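Side-chain contact in S3-RNase (Pyrus pyrifolia, PDB 1IQQ), which cleaves RNA as a pistil ribonuclease of the T2 family and is responsible for gametophytic self-incompatibility in Japanese pear: residues Arg54-Leu59 with Leu79-Glu84. Residues are numbered along the deposited sequence; the frame is centred on the assembly and turned at random.
Sequences RKREKL and LFWDKE
Arg56 runs straight through chi2 (-177°) and then bends at chi3 (-65°), which turns its guanidinium against Trp81 and Asp82. Asp82 has CG anti to its carbonyl carbon, a shape that brings OD1 up to the guanidinium. A salt bridge results, with Arg56 NH1 2.8 Å from Asp82 OD1. The N-H...O angle is 134°, so the bond is bent, and OD1 is met on its anti side, tilted from the guanidinium plane. A second, weak bond joins Arg56 NH2 to the same oxygen at 3.3 Å. Trp81 supplies the nonpolar side of the contact. Its CB lies over one guanidinium face, 3.6 Å from Arg56 NH1. Arg56 NH2 sits at the edge of the indole, 3.8 Å from Trp81 CE3, so this is no cation-pi stack. The charge of Arg56 is shared further, with Glu61 at NE and Glu99 at NH1, while NH2 also bonds to Asn78 O. With the guanidinium removed, as by an alanine here, Asp82, Glu61 and Glu99 would probably lose the positive charge they share. Trp81 NE1 gives a hydrogen bond to Trp68 O, and the indole meets the rings of Trp68 and Phe103 edge-to-face. Arg56 thus ties the loop leading into helix 58-67 to helix 77-89, which carries the active-site residue Glu84, two residues after Asp82, and to helix 99-112 through Glu99.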
loop_
_atom_site.group_PDB
_atom_site.type_symbol
_atom_site.label_atom_id
_atom_site.label_comp_id
_atom_site.label_asym_id
_atom_site.label_seq_id
_atom_site.Cartn_x
_atom_site.Cartn_y
_atom_site.Cartn_z
ATOM N N ARG A 54 15.068 11.924 14.134
ATOM C CA ARG A 54 13.994 12.051 15.111
ATOM C C ARG A 54 13.626 10.713 15.749
ATOM O O ARG A 54 13.807 9.648 15.160
ATOM C CB ARG A 54 12.729 12.622 14.396
ATOM C CG ARG A 54 12.955 14.003 13.744
ATOM C CD ARG A 54 13.161 15.096 14.857
ATOM N NE ARG A 54 13.679 16.306 14.204
ATOM C CZ ARG A 54 12.948 17.163 13.489
ATOM N NH1 ARG A 54 11.624 16.983 13.324
ATOM N NH2 ARG A 54 13.560 18.184 12.889
ATOM N N LYS A 55 13.051 10.779 16.937
ATOM C CA LYS A 55 12.624 9.599 17.680
ATOM C C LYS A 55 11.101 9.529 17.573
ATOM O O LYS A 55 10.384 10.559 17.678
ATOM C CB LYS A 55 13.025 9.750 19.182
ATOM C CG LYS A 55 14.504 9.793 19.354
ATOM C CD LYS A 55 14.902 9.848 20.845
ATOM C CE LYS A 55 16.414 10.076 21.005
ATOM N NZ LYS A 55 17.228 8.879 21.418
ATOM N N ARG A 56 10.593 8.322 17.327
ATOM C CA ARG A 56 9.121 8.165 17.328
ATOM C C ARG A 56 8.536 8.004 18.742
ATOM O O ARG A 56 9.121 7.346 19.597
ATOM C CB ARG A 56 8.681 6.908 16.519
ATOM C CG ARG A 56 9.060 6.917 15.058
ATOM C CD ARG A 56 8.513 5.669 14.345
ATOM N NE ARG A 56 9.106 4.437 14.844
ATOM C CZ ARG A 56 10.073 3.733 14.242
ATOM N NH1 ARG A 56 10.645 4.103 13.084
ATOM N NH2 ARG A 56 10.427 2.575 14.787
ATOM N N GLU A 57 7.337 8.600 18.972
ATOM C CA GLU A 57 6.639 8.471 20.262
ATOM C C GLU A 57 5.826 7.201 20.272
ATOM O O GLU A 57 5.503 6.644 19.199
ATOM C CB GLU A 57 5.678 9.644 20.526
ATOM C CG GLU A 57 6.331 10.969 20.812
ATOM C CD GLU A 57 7.104 10.921 22.108
ATOM O OE1 GLU A 57 6.549 10.439 23.132
ATOM O OE2 GLU A 57 8.268 11.342 22.082
ATOM N N LYS A 58 5.490 6.714 21.457
ATOM C CA LYS A 58 4.770 5.473 21.580
ATOM C C LYS A 58 3.415 5.599 20.915
ATOM O O LYS A 58 2.951 4.625 20.322
ATOM C CB LYS A 58 4.583 5.088 23.084
ATOM C CG LYS A 58 5.857 4.787 23.875
ATOM C CD LYS A 58 6.363 3.370 23.656
ATOM C CE LYS A 58 7.671 3.176 24.400
ATOM N NZ LYS A 58 8.706 4.083 23.818
ATOM N N LEU A 59 2.728 6.731 21.074
ATOM C CA LEU A 59 1.394 6.860 20.500
ATOM C C LEU A 59 1.449 6.687 18.994
ATOM O O LEU A 59 0.566 6.039 18.439
ATOM C CB LEU A 59 0.749 8.223 20.832
ATOM C CG LEU A 59 -0.611 8.490 20.155
ATOM C CD1 LEU A 59 -1.677 7.533 20.657
ATOM C CD2 LEU A 59 -1.000 9.967 20.397
ATOM N N LEU A 79 12.320 -1.982 13.615
ATOM C CA LEU A 79 13.367 -1.978 12.609
ATOM C C LEU A 79 12.717 -1.891 11.231
ATOM O O LEU A 79 13.264 -1.272 10.344
ATOM C CB LEU A 79 14.255 -3.241 12.723
ATOM C CG LEU A 79 15.420 -3.250 11.736
ATOM C CD1 LEU A 79 16.400 -2.099 12.014
ATOM C CD2 LEU A 79 16.129 -4.595 11.817
ATOM N N PHE A 80 11.553 -2.511 11.071
ATOM C CA PHE A 80 10.763 -2.488 9.807
ATOM C C PHE A 80 10.344 -1.026 9.479
ATOM O O PHE A 80 10.545 -0.549 8.360
ATOM C CB PHE A 80 9.548 -3.402 10.043
ATOM C CG PHE A 80 8.409 -3.274 9.047
ATOM C CD1 PHE A 80 8.443 -3.943 7.811
ATOM C CD2 PHE A 80 7.242 -2.578 9.408
ATOM C CE1 PHE A 80 7.288 -3.897 6.972
ATOM C CE2 PHE A 80 6.140 -2.542 8.610
ATOM C CZ PHE A 80 6.137 -3.195 7.382
ATOM N N TRP A 81 9.795 -0.299 10.454
ATOM C CA TRP A 81 9.463 1.098 10.154
ATOM C C TRP A 81 10.733 1.939 9.892
ATOM O O TRP A 81 10.714 2.859 8.994
ATOM C CB TRP A 81 8.690 1.693 11.304
ATOM C CG TRP A 81 7.332 1.101 11.482
ATOM C CD1 TRP A 81 6.474 0.694 10.481
ATOM C CD2 TRP A 81 6.710 0.783 12.716
ATOM N NE1 TRP A 81 5.347 0.124 11.037
ATOM C CE2 TRP A 81 5.469 0.155 12.406
ATOM C CE3 TRP A 81 7.079 0.955 14.068
ATOM C CZ2 TRP A 81 4.590 -0.311 13.386
ATOM C CZ3 TRP A 81 6.197 0.498 15.069
ATOM C CH2 TRP A 81 4.954 -0.140 14.707
ATOM N N ASP A 82 11.813 1.699 10.649
ATOM C CA ASP A 82 13.026 2.463 10.426
ATOM C C ASP A 82 13.445 2.321 8.940
ATOM O O ASP A 82 13.887 3.345 8.336
ATOM C CB ASP A 82 14.146 1.884 11.296
ATOM C CG ASP A 82 14.084 2.335 12.732
ATOM O OD1 ASP A 82 13.263 3.156 13.137
ATOM O OD2 ASP A 82 14.945 1.860 13.476
ATOM N N LYS A 83 13.362 1.119 8.384
ATOM C CA LYS A 83 13.782 0.914 6.960
ATOM C C LYS A 83 12.838 1.614 5.971
ATOM O O LYS A 83 13.282 2.028 4.907
ATOM C CB LYS A 83 13.888 -0.570 6.594
ATOM C CG LYS A 83 14.945 -1.364 7.449
ATOM C CD LYS A 83 14.941 -2.836 6.964
ATOM C CE LYS A 83 15.536 -3.783 8.003
ATOM N NZ LYS A 83 14.468 -4.531 8.800
ATOM N N GLU A 84 11.542 1.628 6.285
ATOM C CA GLU A 84 10.613 2.329 5.373
ATOM C C GLU A 84 10.950 3.795 5.328
ATOM O O GLU A 84 10.909 4.410 4.252
ATOM C CB GLU A 84 9.149 2.146 5.861
ATOM C CG GLU A 84 8.715 0.620 5.833
ATOM C CD GLU A 84 8.688 0.001 4.451
ATOM O OE1 GLU A 84 8.603 0.691 3.385
ATOM O OE2 GLU A 84 8.745 -1.257 4.437
#